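Local atomic coordinates of putative enzyme related to aldose 1-epimerase (Salmonella typhimurium, PDB entry 2HTA), a protein that probably interconverts the alpha and beta anomers of glucose 6-phosphate and related hexose 6-phosphates, as a member of the aldose 1-epimerase-like mutarotases. Residues K144-F156 and I164-S176. Sequence-based numbering, arbitrary orientation.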
# COMPACT_ATOMS: atom_id res chain seq x y z
N LYS A 144 -13.04 -7.69 -20.62
CA LYS A 144 -13.52 -9.05 -20.69
C LYS A 144 -14.12 -9.46 -19.36
O LYS A 144 -15.19 -10.07 -19.33
CB LYS A 144 -12.37 -9.98 -21.07
CG LYS A 144 -12.89 -11.25 -21.68
CD LYS A 144 -11.74 -12.21 -22.00
CE LYS A 144 -12.24 -13.64 -22.13
NZ LYS A 144 -11.13 -14.48 -22.73
N TYR A 145 -13.48 -9.06 -18.26
CA TYR A 145 -13.97 -9.40 -16.92
C TYR A 145 -14.55 -8.23 -16.14
O TYR A 145 -15.17 -8.47 -15.11
CB TYR A 145 -12.90 -10.13 -16.09
CG TYR A 145 -11.55 -9.48 -16.08
CD1 TYR A 145 -11.29 -8.37 -15.25
CD2 TYR A 145 -10.51 -9.96 -16.88
CE1 TYR A 145 -10.06 -7.75 -15.25
CE2 TYR A 145 -9.25 -9.36 -16.85
CZ TYR A 145 -9.04 -8.23 -16.03
OH TYR A 145 -7.80 -7.60 -16.03
N TRP A 146 -14.42 -6.99 -16.63
CA TRP A 146 -15.01 -5.82 -15.95
C TRP A 146 -15.35 -4.78 -17.03
O TRP A 146 -14.53 -3.93 -17.42
CB TRP A 146 -14.05 -5.29 -14.86
CG TRP A 146 -14.66 -4.37 -13.81
CD1 TRP A 146 -15.50 -4.72 -12.79
CD2 TRP A 146 -14.43 -2.96 -13.67
NE1 TRP A 146 -15.86 -3.59 -12.07
CE2 TRP A 146 -15.20 -2.51 -12.57
CE3 TRP A 146 -13.67 -2.02 -14.38
CZ2 TRP A 146 -15.22 -1.17 -12.17
CZ3 TRP A 146 -13.69 -0.68 -13.97
CH2 TRP A 146 -14.45 -0.28 -12.87
N PRO A 147 -16.59 -4.86 -17.53
CA PRO A 147 -17.04 -4.14 -18.73
C PRO A 147 -17.30 -2.66 -18.49
O PRO A 147 -18.42 -2.19 -18.73
CB PRO A 147 -18.31 -4.90 -19.14
CG PRO A 147 -18.88 -5.29 -17.79
CD PRO A 147 -17.67 -5.69 -16.95
N HIS A 148 -16.26 -1.94 -18.08
CA HIS A 148 -16.31 -0.50 -17.85
C HIS A 148 -14.97 0.09 -18.33
O HIS A 148 -13.90 -0.44 -18.01
CB HIS A 148 -16.41 -0.19 -16.35
CG HIS A 148 -17.50 -0.93 -15.66
ND1 HIS A 148 -18.79 -0.45 -15.60
CD2 HIS A 148 -17.51 -2.12 -15.01
CE1 HIS A 148 -19.56 -1.32 -14.95
NE2 HIS A 148 -18.81 -2.34 -14.58
N ASP A 149 -15.04 1.16 -19.09
CA ASP A 149 -13.80 1.83 -19.41
C ASP A 149 -13.33 2.68 -18.24
O ASP A 149 -14.14 3.19 -17.46
CB ASP A 149 -13.90 2.58 -20.72
CG ASP A 149 -13.68 1.63 -21.90
OD1 ASP A 149 -12.51 1.10 -22.17
OD2 ASP A 149 -14.68 1.36 -22.51
N PHE A 150 -12.01 2.84 -18.14
CA PHE A 150 -11.48 3.63 -17.02
C PHE A 150 -10.06 4.12 -17.37
O PHE A 150 -9.39 3.55 -18.25
CB PHE A 150 -11.42 2.77 -15.72
CG PHE A 150 -10.38 1.62 -15.77
CD1 PHE A 150 -10.77 0.32 -16.15
CD2 PHE A 150 -9.05 1.84 -15.41
CE1 PHE A 150 -9.82 -0.70 -16.17
CE2 PHE A 150 -8.08 0.85 -15.49
CZ PHE A 150 -8.48 -0.46 -15.85
N THR A 151 -9.63 5.19 -16.68
CA THR A 151 -8.22 5.57 -16.61
C THR A 151 -7.95 5.81 -15.11
O THR A 151 -8.64 6.64 -14.47
CB THR A 151 -7.93 6.87 -17.38
OG1 THR A 151 -8.31 6.69 -18.74
CG2 THR A 151 -6.45 7.18 -17.31
N LEU A 152 -6.97 5.09 -14.56
CA LEU A 152 -6.64 5.18 -13.16
C LEU A 152 -5.25 5.81 -13.10
O LEU A 152 -4.37 5.43 -13.90
CB LEU A 152 -6.47 3.77 -12.59
CG LEU A 152 -7.29 3.15 -11.48
CD1 LEU A 152 -6.57 1.84 -10.94
CD2 LEU A 152 -7.64 4.11 -10.34
N LEU A 153 -5.10 6.84 -12.25
CA LEU A 153 -3.83 7.51 -12.03
C LEU A 153 -3.38 7.31 -10.60
O LEU A 153 -4.18 7.45 -9.69
CB LEU A 153 -3.93 9.03 -12.30
CG LEU A 153 -4.27 9.24 -13.78
CD1 LEU A 153 -5.03 10.47 -14.08
CD2 LEU A 153 -2.99 9.20 -14.62
N ALA A 154 -2.10 7.02 -10.41
CA ALA A 154 -1.52 6.91 -9.05
C ALA A 154 -0.38 7.94 -9.05
O ALA A 154 0.55 7.85 -9.86
CB ALA A 154 -0.98 5.51 -8.77
N ARG A 155 -0.52 8.95 -8.21
CA ARG A 155 0.48 10.03 -8.09
C ARG A 155 1.15 9.87 -6.77
O ARG A 155 0.46 9.71 -5.76
CB ARG A 155 -0.22 11.39 -8.19
CG ARG A 155 -0.98 11.60 -9.51
CD ARG A 155 -1.52 13.02 -9.57
NE ARG A 155 -1.90 13.38 -10.93
CZ ARG A 155 -3.13 13.25 -11.42
NH1 ARG A 155 -3.39 13.61 -12.67
NH2 ARG A 155 -4.10 12.81 -10.64
N PHE A 156 2.49 9.83 -6.78
CA PHE A 156 3.31 9.67 -5.60
C PHE A 156 4.19 10.88 -5.39
O PHE A 156 4.64 11.46 -6.37
CB PHE A 156 4.24 8.49 -5.76
CG PHE A 156 3.50 7.20 -5.90
CD1 PHE A 156 3.03 6.80 -7.15
CD2 PHE A 156 3.23 6.42 -4.77
CE1 PHE A 156 2.30 5.55 -7.28
CE2 PHE A 156 2.55 5.18 -4.91
CZ PHE A 156 2.08 4.78 -6.15
N ILE A 164 0.55 9.48 -1.43
CA ILE A 164 0.01 8.52 -2.43
C ILE A 164 -1.38 9.04 -2.74
O ILE A 164 -2.13 9.31 -1.82
CB ILE A 164 -0.04 7.11 -1.84
CG1 ILE A 164 1.37 6.69 -1.40
CG2 ILE A 164 -0.59 6.10 -2.94
CD1 ILE A 164 1.43 5.58 -0.35
N GLU A 165 -1.70 9.25 -4.01
CA GLU A 165 -3.05 9.67 -4.37
C GLU A 165 -3.53 8.82 -5.54
O GLU A 165 -2.88 8.78 -6.59
CB GLU A 165 -3.05 11.15 -4.74
CG GLU A 165 -4.43 11.70 -5.25
CD GLU A 165 -4.32 13.13 -5.80
OE1 GLU A 165 -3.62 13.34 -6.82
OE2 GLU A 165 -4.92 14.04 -5.20
N LEU A 166 -4.63 8.12 -5.34
CA LEU A 166 -5.29 7.34 -6.39
C LEU A 166 -6.53 8.05 -6.96
O LEU A 166 -7.41 8.47 -6.22
CB LEU A 166 -5.70 5.99 -5.80
CG LEU A 166 -6.33 5.06 -6.84
CD1 LEU A 166 -5.30 4.53 -7.87
CD2 LEU A 166 -7.06 3.91 -6.11
N GLU A 167 -6.64 8.13 -8.28
CA GLU A 167 -7.72 8.90 -8.91
C GLU A 167 -8.26 8.07 -10.09
O GLU A 167 -7.48 7.64 -10.96
CB GLU A 167 -7.14 10.22 -9.43
CG GLU A 167 -8.10 11.07 -10.19
CD GLU A 167 -7.42 12.41 -10.60
OE1 GLU A 167 -6.96 12.59 -11.78
OE2 GLU A 167 -7.31 13.26 -9.69
N ALA A 168 -9.55 7.79 -10.05
CA ALA A 168 -10.19 6.90 -11.05
C ALA A 168 -11.17 7.71 -11.91
O ALA A 168 -12.09 8.35 -11.38
CB ALA A 168 -10.90 5.75 -10.36
N HIS A 169 -10.94 7.71 -13.21
CA HIS A 169 -11.80 8.43 -14.15
C HIS A 169 -12.69 7.43 -14.88
O HIS A 169 -12.21 6.46 -15.46
CB HIS A 169 -10.95 9.16 -15.19
CG HIS A 169 -10.09 10.24 -14.60
ND1 HIS A 169 -10.41 11.58 -14.70
CD2 HIS A 169 -8.93 10.17 -13.92
CE1 HIS A 169 -9.47 12.29 -14.09
NE2 HIS A 169 -8.56 11.46 -13.61
N GLY A 170 -13.97 7.73 -14.92
CA GLY A 170 -14.93 6.80 -15.61
C GLY A 170 -16.33 7.01 -15.04
O GLY A 170 -16.57 8.00 -14.33
N GLU A 171 -17.25 6.08 -15.32
CA GLU A 171 -18.59 6.16 -14.75
C GLU A 171 -18.86 4.84 -14.10
O GLU A 171 -19.19 3.85 -14.81
CB GLU A 171 -19.64 6.38 -15.85
CG GLU A 171 -19.34 7.50 -16.87
CD GLU A 171 -19.51 8.92 -16.31
OE1 GLU A 171 -20.49 9.23 -15.56
OE2 GLU A 171 -18.63 9.76 -16.66
N PHE A 172 -18.70 4.78 -12.78
CA PHE A 172 -18.80 3.50 -12.11
C PHE A 172 -18.78 3.78 -10.62
O PHE A 172 -18.49 4.88 -10.20
CB PHE A 172 -17.69 2.49 -12.53
CG PHE A 172 -16.32 3.11 -12.70
CD1 PHE A 172 -15.68 3.73 -11.64
CD2 PHE A 172 -15.67 3.08 -13.94
CE1 PHE A 172 -14.38 4.33 -11.79
CE2 PHE A 172 -14.43 3.69 -14.11
CZ PHE A 172 -13.75 4.32 -13.03
N ALA A 173 -19.10 2.75 -9.84
CA ALA A 173 -19.06 2.82 -8.40
C ALA A 173 -18.16 1.67 -7.95
O ALA A 173 -18.28 0.56 -8.46
CB ALA A 173 -20.47 2.65 -7.84
N THR A 174 -17.20 1.97 -7.07
CA THR A 174 -16.13 1.05 -6.69
C THR A 174 -15.88 1.01 -5.17
O THR A 174 -16.37 1.86 -4.42
CB THR A 174 -14.73 1.46 -7.31
OG1 THR A 174 -14.32 2.75 -6.80
CG2 THR A 174 -14.75 1.53 -8.81
N THR A 175 -15.11 0.01 -4.74
CA THR A 175 -14.47 0.09 -3.44
C THR A 175 -12.97 -0.12 -3.67
O THR A 175 -12.54 -0.70 -4.68
CB THR A 175 -15.04 -0.92 -2.43
OG1 THR A 175 -14.89 -2.24 -2.94
CG2 THR A 175 -16.61 -0.64 -2.14
N SER A 176 -12.15 0.44 -2.78
CA SER A 176 -10.71 0.48 -3.03
C SER A 176 -9.96 0.64 -1.71
O SER A 176 -10.58 0.92 -0.66
CB SER A 176 -10.34 1.62 -3.96
OG SER A 176 -10.85 2.87 -3.48
O HOH W 1 -19.19 1.97 -16.83
O HOH W 2 -16.54 4.31 -17.51
O HOH W 3 -3.94 10.98 -8.41
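Thr151 to Phe156 pair with Ile164 to His169 as the two arms of an antiparallel beta hairpin. It lies inside a large antiparallel sheet of the mutarotase fold, flanked by strands 130-137 and 298-308. Six backbone hydrogen bonds join the arms, two at each of the pairs Thr151-His169, Leu153-Glu167 and Arg155-Glu165.

Polar groups gather on the face that carries Leu153 and Glu167. Glu167 OE1 accepts two bonds, from opposite faces of its carboxylate. Arg155 NH2 donates one at 3.1 Å, nearly straight at 177° and within the guanidinium plane. His169 NE2 gives the other at 2.7 Å. His169 ND1 bonds to Glu295, so both ring nitrogens are bonded, which should restrict the ring's rotation. Arg155 also makes a long salt bridge to Glu165 OE1, and a water links the same two groups.

The other face is apolar and buried. Leu152 CD2 lies 3.4 Å from Leu166 CD1, a tight approach, and also touches Ala168 CB. Leu166 holds CG opposite its backbone N (chi1 -176°), and from there CD1 reaches Leu152. At the far end Phe156 CE2 meets Ile164 CG2 at 3.8 Å. Leu152 and Ala154 also touch Trp118, and the side chain of Leu152 is about 9 Å from that of Arg114, a probable substrate-binding residue.

Beyond Gly170 the second segment turns into strand 172-183, which carries His179, an inferred active-site residue. Two waters bridge this turn to the loop before Thr151, one from His148 ND1 to Glu171 O and one from Asp149 O to Glu171 N. The Phe172 ring lies between Gly170 C on one face and Trp146 CH2 on the other, the two aromatic ring planes at 50°. Phe150 CB touches Phe172 CE2 at 3.5 Å, and Asp149 O meets the ring edge 3.4 Å from that same CE2.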